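Local coordinates for subtilisin-like protein (Prochloron didemni, PDB 3ZXY) that probably cleaves peptide bonds as a subtilisin-type serine endopeptidase, this chain being the protease domain of PatA, a longer protein of the patellamide pathway, at residues V12-G17 / H54-I59; P68-Q73 / S218-L223; I108-G113 / F212-V217. The protein carries 1 engineered substitution. One frame throughout, in Å; residues are numbered along the deposited sequence.

Contact 1: residues V12-G17 / H54-I59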
loop_
_atom_site.group_PDB
_atom_site.type_symbol
_atom_site.label_atom_id
_atom_site.label_comp_id
_atom_site.label_asym_id
_atom_site.label_seq_id
_atom_site.Cartn_x
_atom_site.Cartn_y
_atom_site.Cartn_z
ATOM N N VAL A 12 7.210 -7.186 -1.555
ATOM C CA VAL A 12 6.372 -6.000 -1.418
ATOM C C VAL A 12 7.298 -4.789 -1.422
ATOM O O VAL A 12 8.182 -4.682 -0.575
ATOM C CB VAL A 12 5.589 -6.018 -0.100
ATOM C CG1 VAL A 12 4.699 -4.796 0.017
ATOM C CG2 VAL A 12 4.796 -7.307 0.036
ATOM N N ALA A 13 7.102 -3.896 -2.385
ATOM C CA ALA A 13 7.886 -2.662 -2.475
ATOM C C ALA A 13 7.144 -1.522 -1.802
ATOM O O ALA A 13 5.923 -1.394 -1.969
ATOM C CB ALA A 13 8.165 -2.317 -3.918
ATOM N N ILE A 14 7.878 -0.723 -1.034
ATOM C CA ILE A 14 7.360 0.470 -0.386
ATOM C C ILE A 14 8.006 1.643 -1.114
ATOM O O ILE A 14 9.213 1.835 -1.026
ATOM C CB ILE A 14 7.768 0.538 1.104
ATOM C CG1 ILE A 14 7.340 -0.725 1.851
ATOM C CG2 ILE A 14 7.211 1.810 1.759
ATOM C CD1 ILE A 14 5.848 -0.943 1.902
ATOM N N LEU A 15 7.194 2.432 -1.823
ATOM C CA LEU A 15 7.660 3.622 -2.511
ATOM C C LEU A 15 7.181 4.788 -1.675
ATOM O O LEU A 15 6.026 5.205 -1.760
ATOM C CB LEU A 15 7.085 3.694 -3.926
ATOM C CG LEU A 15 7.841 2.886 -4.985
ATOM C CD1 LEU A 15 8.003 1.409 -4.641
ATOM C CD2 LEU A 15 7.127 3.060 -6.319
ATOM N N ASP A 16 8.058 5.296 -0.836
ATOM C CA ASP A 16 7.663 6.281 0.147
ATOM C C ASP A 16 8.881 7.128 0.494
ATOM O O ASP A 16 9.790 7.293 -0.318
ATOM C CB ASP A 16 7.054 5.579 1.383
ATOM C CG ASP A 16 5.996 6.424 2.066
ATOM O OD1 ASP A 16 6.366 7.419 2.708
ATOM O OD2 ASP A 16 4.788 6.110 1.947
ATOM N N GLY A 17 8.892 7.675 1.691
ATOM C CA GLY A 17 10.093 8.327 2.180
ATOM C C GLY A 17 11.114 7.329 2.667
ATOM O O GLY A 17 10.897 6.112 2.638
ATOM N N HIS A 54 6.798 4.902 9.109
ATOM C CA HIS A 54 5.491 4.510 9.617
ATOM C C HIS A 54 4.832 3.540 8.662
ATOM O O HIS A 54 4.403 2.448 9.064
ATOM C CB HIS A 54 4.635 5.743 9.812
ATOM C CG HIS A 54 3.428 5.519 10.673
ATOM N ND1 HIS A 54 2.332 4.865 10.226
ATOM C CD2 HIS A 54 3.162 5.885 11.987
ATOM C CE1 HIS A 54 1.405 4.837 11.195
ATOM N NE2 HIS A 54 1.908 5.445 12.276
ATOM N N VAL A 55 4.762 3.908 7.380
ATOM C CA VAL A 55 4.132 3.049 6.349
ATOM C C VAL A 55 4.806 1.664 6.285
ATOM O O VAL A 55 4.127 0.627 6.276
ATOM C CB VAL A 55 4.151 3.754 4.964
ATOM C CG1 VAL A 55 3.843 2.788 3.809
ATOM C CG2 VAL A 55 3.169 4.917 4.954
ATOM N N ALA A 56 6.131 1.638 6.278
ATOM C CA ALA A 56 6.854 0.371 6.185
ATOM C C ALA A 56 6.564 -0.486 7.405
ATOM O O ALA A 56 6.386 -1.709 7.268
ATOM C CB ALA A 56 8.354 0.582 6.028
ATOM N N SER A 57 6.455 0.135 8.576
ATOM C CA SER A 57 6.274 -0.625 9.817
ATOM C C SER A 57 4.918 -1.336 9.867
ATOM O O SER A 57 4.791 -2.397 10.471
ATOM C CB SER A 57 6.479 0.270 11.040
ATOM O OG SER A 57 5.435 1.206 11.228
ATOM N N ILE A 58 3.910 -0.758 9.231
ATOM C CA ILE A 58 2.574 -1.359 9.210
ATOM C C ILE A 58 2.601 -2.734 8.557
ATOM O O ILE A 58 1.861 -3.643 8.965
ATOM C CB ILE A 58 1.555 -0.412 8.524
ATOM C CG1 ILE A 58 1.276 0.789 9.422
ATOM C CG2 ILE A 58 0.246 -1.136 8.211
ATOM C CD1 ILE A 58 0.648 1.957 8.671
ATOM N N ILE A 59 3.457 -2.890 7.552
ATOM C CA ILE A 59 3.595 -4.159 6.834
ATOM C C ILE A 59 4.670 -5.035 7.463
ATOM O O ILE A 59 4.449 -6.219 7.701
ATOM C CB ILE A 59 3.914 -3.921 5.336
ATOM C CG1 ILE A 59 2.815 -3.045 4.718
ATOM C CG2 ILE A 59 4.080 -5.247 4.580
ATOM C CD1 ILE A 59 3.110 -2.574 3.311
#
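Ile-14 and Ile-59 meet tip to tip between strand 12-16 and helix 54-59, and their CD1 methyls press to 3.5 Å, closer than two methyl carbons usually come. The two segments run nearly antiparallel, at 162°, with their axes 9.4 Å apart, so side chains rather than backbones must fill the space between them. Ile-14 contributes the largest share. Its CG1 branch stands beside the backbone N (chi1 -55°) and carries CD1 to Ile-59, while its CG2 branch slides past Val-55 in the opposite sense, coming 4.1 Å from Val-55 CG1. Ala-56 lies looser, its CB 4.5 Å from Ile-14 CG1. Looser too is the N-terminal end of the strand segment, where Val-12 CG1 reaches only to within 4.3 Å of Ile-59 CD1. No solvent side balances the tight one, since every touching residue is buried.

At the other end the apolar character gives way to a carboxylate. Asp-16, predicted to belong to the charge relay system, lays OD2 across the Val-55 side chain, 3.6 Å from CG2. OD1 is gripped by two bonds: the backbone N of Gly-17 approaches on its anti side at 2.7 Å, and ND1 of His-51, the predicted relay histidine one turn earlier on the same helix, gives the other. The case illustrates how a predicted relay carboxylate can sit at the edge of an apolar joint: no hydrogen bond crosses between these two segments, so their contact rests on apolar packing, while Asp-16 is bonded to the same helix through His-51.

Contact 2: residues P68-Q73 / S218-L223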
loop_
_atom_site.group_PDB
_atom_site.type_symbol
_atom_site.label_atom_id
_atom_site.label_comp_id
_atom_site.label_asym_id
_atom_site.label_seq_id
_atom_site.Cartn_x
_atom_site.Cartn_y
_atom_site.Cartn_z
ATOM N N PRO A 68 3.691 -4.512 15.614
ATOM C CA PRO A 68 3.462 -5.773 14.901
ATOM C C PRO A 68 2.921 -5.481 13.508
ATOM O O PRO A 68 1.935 -4.772 13.364
ATOM C CB PRO A 68 2.436 -6.501 15.770
ATOM C CG PRO A 68 2.550 -5.894 17.108
ATOM C CD PRO A 68 3.007 -4.478 16.920
ATOM N N GLY A 69 3.586 -6.016 12.496
ATOM C CA GLY A 69 3.212 -5.773 11.110
ATOM C C GLY A 69 2.282 -6.848 10.592
ATOM O O GLY A 69 2.104 -7.887 11.207
ATOM N N ILE A 70 1.700 -6.574 9.435
ATOM C CA ILE A 70 0.742 -7.482 8.814
ATOM C C ILE A 70 1.391 -8.649 8.072
ATOM O O ILE A 70 0.870 -9.772 8.100
ATOM C CB ILE A 70 -0.170 -6.685 7.871
ATOM C CG1 ILE A 70 -1.038 -5.729 8.693
ATOM C CG2 ILE A 70 -1.025 -7.604 6.998
ATOM C CD1 ILE A 70 -1.724 -4.671 7.859
ATOM N N ALA A 71 2.536 -8.411 7.430
ATOM C CA ALA A 71 3.180 -9.446 6.629
ATOM C C ALA A 71 4.668 -9.453 6.931
ATOM O O ALA A 71 5.496 -9.245 6.056
ATOM C CB ALA A 71 2.892 -9.227 5.138
ATOM N N PRO A 72 5.009 -9.729 8.198
ATOM C CA PRO A 72 6.386 -9.580 8.644
ATOM C C PRO A 72 7.382 -10.508 7.975
ATOM O O PRO A 72 8.579 -10.230 8.027
ATOM C CB PRO A 72 6.308 -9.901 10.145
ATOM C CG PRO A 72 5.079 -10.721 10.302
ATOM C CD PRO A 72 4.125 -10.145 9.299
ATOM N N GLN A 73 6.922 -11.620 7.399
ATOM C CA GLN A 73 7.832 -12.568 6.759
ATOM C C GLN A 73 8.005 -12.367 5.256
ATOM O O GLN A 73 8.823 -13.039 4.637
ATOM C CB GLN A 73 7.387 -13.999 7.051
ATOM C CG GLN A 73 7.680 -14.397 8.477
ATOM C CD GLN A 73 7.418 -15.860 8.742
ATOM O OE1 GLN A 73 7.337 -16.670 7.814
ATOM N NE2 GLN A 73 7.287 -16.211 10.013
ATOM N N SER A 218 -2.035 -3.394 1.306
ATOM C CA SER A 218 -0.855 -4.023 0.709
ATOM C C SER A 218 -0.433 -5.255 1.506
ATOM O O SER A 218 -0.097 -6.294 0.929
ATOM C CB SER A 218 0.289 -3.041 0.657
ATOM O OG SER A 218 -0.025 -2.016 -0.275
ATOM N N GLY A 219 -0.462 -5.135 2.829
ATOM C CA GLY A 219 -0.135 -6.269 3.700
ATOM C C GLY A 219 -1.071 -7.447 3.527
ATOM O O GLY A 219 -0.620 -8.608 3.394
ATOM N N VAL A 220 -2.375 -7.162 3.512
ATOM C CA VAL A 220 -3.363 -8.223 3.300
ATOM C C VAL A 220 -3.174 -8.864 1.919
ATOM O O VAL A 220 -3.236 -10.104 1.782
ATOM C CB VAL A 220 -4.794 -7.707 3.505
ATOM C CG1 VAL A 220 -5.806 -8.765 3.052
ATOM C CG2 VAL A 220 -5.001 -7.320 4.966
ATOM N N ALA A 221 -2.938 -8.050 0.892
ATOM C CA ALA A 221 -2.669 -8.564 -0.461
ATOM C C ALA A 221 -1.469 -9.497 -0.443
ATOM O O ALA A 221 -1.477 -10.539 -1.094
ATOM C CB ALA A 221 -2.472 -7.424 -1.474
ATOM N N ALA A 222 -0.440 -9.135 0.317
ATOM C CA ALA A 222 0.746 -9.965 0.428
ATOM C C ALA A 222 0.429 -11.303 1.090
ATOM O O ALA A 222 0.934 -12.336 0.665
ATOM C CB ALA A 222 1.843 -9.219 1.178
ATOM N N LEU A 223 -0.422 -11.298 2.109
ATOM C CA LEU A 223 -0.856 -12.533 2.745
ATOM C C LEU A 223 -1.673 -13.402 1.790
ATOM O O LEU A 223 -1.540 -14.622 1.820
ATOM C CB LEU A 223 -1.646 -12.252 4.020
ATOM C CG LEU A 223 -0.853 -11.570 5.137
ATOM C CD1 LEU A 223 -1.772 -11.349 6.323
ATOM C CD2 LEU A 223 0.367 -12.397 5.552
#
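Ile-70 packs against Gly-219 where the loop between helix 47-60 and strand 75-80 crosses the long helix 210-230 of the subtilisin-like alpha/beta fold. The pair shows how a glycine lets a branched side chain settle directly on a helix backbone: the two CA atoms are 5.3 Å apart. From Ile-70 CB, itself 4.2 Å from Gly-219 CA, the side chain divides. The CG2 branch, anti to the backbone N, goes straight to the helix and touches Gly-219 C at 3.5 Å, over the bare backbone of a residue that has no side chain to hold the methyl off. The same methyl is bordered by Leu-223 CD1 at 3.9 Å and, more distantly, by Val-220 CG2. The other branch, through CG1, stands beside the backbone N (chi1 -67°) and extends to CD1, which packs on the CA of Ile-216, one turn earlier on the helix.

Leu-223 fits its forked end around the backbone of the loop, both CD1 and CD2 lying near the carbonyl oxygen of Ile-70, and Phe-273 of helix 269-278 packs on it as well. Ala-71 continues the apolar line. Its CB is shared among three neighbours, the carbonyl oxygen of Gly-219, the CD2 methyl of Leu-223 and the side chain of Ala-222, with its CB 4.1 Å from Ala-222 CB.

Contact 3: residues I108-G113 / F212-V217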
loop_
_atom_site.group_PDB
_atom_site.type_symbol
_atom_site.label_atom_id
_atom_site.label_comp_id
_atom_site.label_asym_id
_atom_site.label_seq_id
_atom_site.Cartn_x
_atom_site.Cartn_y
_atom_site.Cartn_z
ATOM N N ILE A 108 3.848 -6.565 -5.296
ATOM C CA ILE A 108 2.971 -5.504 -4.830
ATOM C C ILE A 108 3.831 -4.263 -4.668
ATOM O O ILE A 108 4.973 -4.355 -4.199
ATOM C CB ILE A 108 2.321 -5.856 -3.470
ATOM C CG1 ILE A 108 1.352 -7.020 -3.622
ATOM C CG2 ILE A 108 1.606 -4.646 -2.849
ATOM C CD1 ILE A 108 1.124 -7.757 -2.320
ATOM N N ILE A 109 3.292 -3.127 -5.105
ATOM C CA ILE A 109 3.938 -1.815 -4.954
ATOM C C ILE A 109 2.973 -0.938 -4.158
ATOM O O ILE A 109 1.879 -0.631 -4.617
ATOM C CB ILE A 109 4.267 -1.190 -6.326
ATOM C CG1 ILE A 109 5.269 -2.068 -7.076
ATOM C CG2 ILE A 109 4.837 0.229 -6.165
ATOM C CD1 ILE A 109 5.581 -1.600 -8.489
ATOM N N ASN A 110 3.379 -0.579 -2.949
ATOM C CA ASN A 110 2.587 0.314 -2.085
ATOM C C ASN A 110 2.989 1.750 -2.364
ATOM O O ASN A 110 4.155 2.106 -2.204
ATOM C CB ASN A 110 2.864 -0.027 -0.615
ATOM C CG ASN A 110 2.016 0.776 0.363
ATOM O OD1 ASN A 110 0.999 0.281 0.851
ATOM N ND2 ASN A 110 2.403 2.034 0.636
ATOM N N ILE A 111 2.027 2.571 -2.769
ATOM C CA ILE A 111 2.279 4.015 -2.955
ATOM C C ILE A 111 1.275 4.795 -2.106
ATOM O O ILE A 111 0.143 5.059 -2.519
ATOM C CB ILE A 111 2.174 4.431 -4.427
ATOM C CG1 ILE A 111 3.130 3.606 -5.290
ATOM C CG2 ILE A 111 2.451 5.927 -4.582
ATOM C CD1 ILE A 111 3.135 3.988 -6.757
ATOM N N SER A 112 1.715 5.157 -0.915
ATOM C CA SER A 112 0.912 5.938 0.016
ATOM C C SER A 112 1.079 7.405 -0.309
ATOM O O SER A 112 1.573 8.189 0.510
ATOM C CB SER A 112 1.348 5.680 1.447
ATOM O OG SER A 112 0.961 4.373 1.857
ATOM N N GLY A 113 0.717 7.774 -1.521
ATOM C CA GLY A 113 0.837 9.151 -1.972
ATOM C C GLY A 113 0.208 9.295 -3.330
ATOM O O GLY A 113 -0.287 8.327 -3.893
ATOM N N PHE A 212 -2.111 5.576 5.469
ATOM C CA PHE A 212 -1.895 4.540 6.477
ATOM C C PHE A 212 -2.852 3.369 6.305
ATOM O O PHE A 212 -2.527 2.225 6.654
ATOM C CB PHE A 212 -1.890 5.179 7.867
ATOM C CG PHE A 212 -1.000 6.368 7.905
ATOM C CD1 PHE A 212 0.363 6.213 7.731
ATOM C CD2 PHE A 212 -1.524 7.637 7.933
ATOM C CE1 PHE A 212 1.201 7.308 7.680
ATOM C CE2 PHE A 212 -0.700 8.740 7.873
ATOM C CZ PHE A 212 0.669 8.576 7.763
ATOM N N ALA A 213 -3.995 3.632 5.692
ATOM C CA ALA A 213 -4.916 2.563 5.253
ATOM C C ALA A 213 -4.308 1.749 4.115
ATOM O O ALA A 213 -4.475 0.532 4.041
ATOM C CB ALA A 213 -6.244 3.186 4.802
ATOM N N THR A 214 -3.596 2.434 3.214
ATOM C CA THR A 214 -2.999 1.809 2.033
ATOM C C THR A 214 -2.112 0.591 2.382
ATOM O O THR A 214 -2.315 -0.476 1.813
ATOM C CB THR A 214 -2.284 2.875 1.174
ATOM O OG1 THR A 214 -3.261 3.809 0.705
ATOM C CG2 THR A 214 -1.577 2.270 -0.028
ATOM N N PRO A 215 -1.144 0.729 3.314
ATOM C CA PRO A 215 -0.294 -0.420 3.656
ATOM C C PRO A 215 -1.016 -1.563 4.334
ATOM O O PRO A 215 -0.531 -2.705 4.283
ATOM C CB PRO A 215 0.803 0.187 4.541
ATOM C CG PRO A 215 0.217 1.455 5.040
ATOM C CD PRO A 215 -0.640 1.968 3.935
ATOM N N ILE A 216 -2.154 -1.298 4.966
ATOM C CA ILE A 216 -2.951 -2.384 5.518
ATOM C C ILE A 216 -3.424 -3.260 4.369
ATOM O O ILE A 216 -3.335 -4.496 4.415
ATOM C CB ILE A 216 -4.125 -1.870 6.361
ATOM C CG1 ILE A 216 -3.581 -1.163 7.616
ATOM C CG2 ILE A 216 -5.024 -3.045 6.772
ATOM C CD1 ILE A 216 -4.619 -0.516 8.477
ATOM N N VAL A 217 -3.941 -2.639 3.318
ATOM C CA VAL A 217 -4.360 -3.391 2.128
ATOM C C VAL A 217 -3.174 -4.074 1.440
ATOM O O VAL A 217 -3.276 -5.235 1.043
ATOM C CB VAL A 217 -5.151 -2.488 1.148
ATOM C CG1 VAL A 217 -5.441 -3.213 -0.164
ATOM C CG2 VAL A 217 -6.429 -1.973 1.813
#
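Between Asn-110 and the second turn of helix 210-230 the meeting point is the amide oxygen: Asn-110 OD1 lies 3.2 Å from Pro-215 CA and 3.4 Å from Thr-214 CG2. The nearby nitrogen of Pro-215 carries no hydrogen, so toward the helix segment the oxygen meets carbon, Pro-215 CA on one side of the amide plane and Thr-214 CG2 on the other, and no hydrogen bond links the two segments. Thr-214 crosses the amide at a slant. Its CG2 methyl, anti to its own backbone N, lies obliquely beyond the O/N end of the carboxamide, 4.0 Å from Asn-110 ND2. Ser-112 completes the first shell, with OG equally spaced, at 3.6 Å, from Thr-214 CB and Pro-215 CD.

The next shell explains why the amide sits as it does. CG of Asn-110 is anti to the backbone N (chi1 -176°), which sends the group off strand 108-111 toward the helix, and two bonds then fix its rotation. Asn-110 ND2 gives a hydrogen to Ser-112 OG, which lies near the amide plane, at 3.0 Å. OD1 is hydrogen-bonded to Ser-218 OG one turn further along the helix. Ser-112, at the centre of an inverse gamma turn just past the strand, is held in turn by a bond between its OG and Ala-211 O. The hydroxyl of Thr-214 turns back to Thr-210 O, leaving the methyl for Asn-110. Pro-215 has no N-H for the preceding turn, and the helix kinks there.

Further out, Ser-112 touches Asp-16, and the engineered Ala-211 occupies the position predicted for the relay serine. A long buried helix packed on the parallel sheet, its first turn holding that serine position, is characteristic of subtilases.

Following the chain from the N terminus, strand 11-16 comes first and helix 47-60 returns to it, closing contact 1 over 36 residues, the shortest of the three spans. The chain then passes through loop 68-73, whose partner appears only far downstream on helix 210-230. Within that long excursion strand 108-111 is laid down and meets the earlier turns of the same helix, so contact 3 falls wholly inside the span of contact 2, and both follow contact 1 in series. Neighbouring strands 11-16 and 108-111 join contacts 1 and 3 through backbone hydrogen bonds. Ile-58 O and Ile-59 O bond Ile-70 N and Ala-71 N, joining contacts 1 and 2. Helix 210-230 thus packs against both sheet and loop.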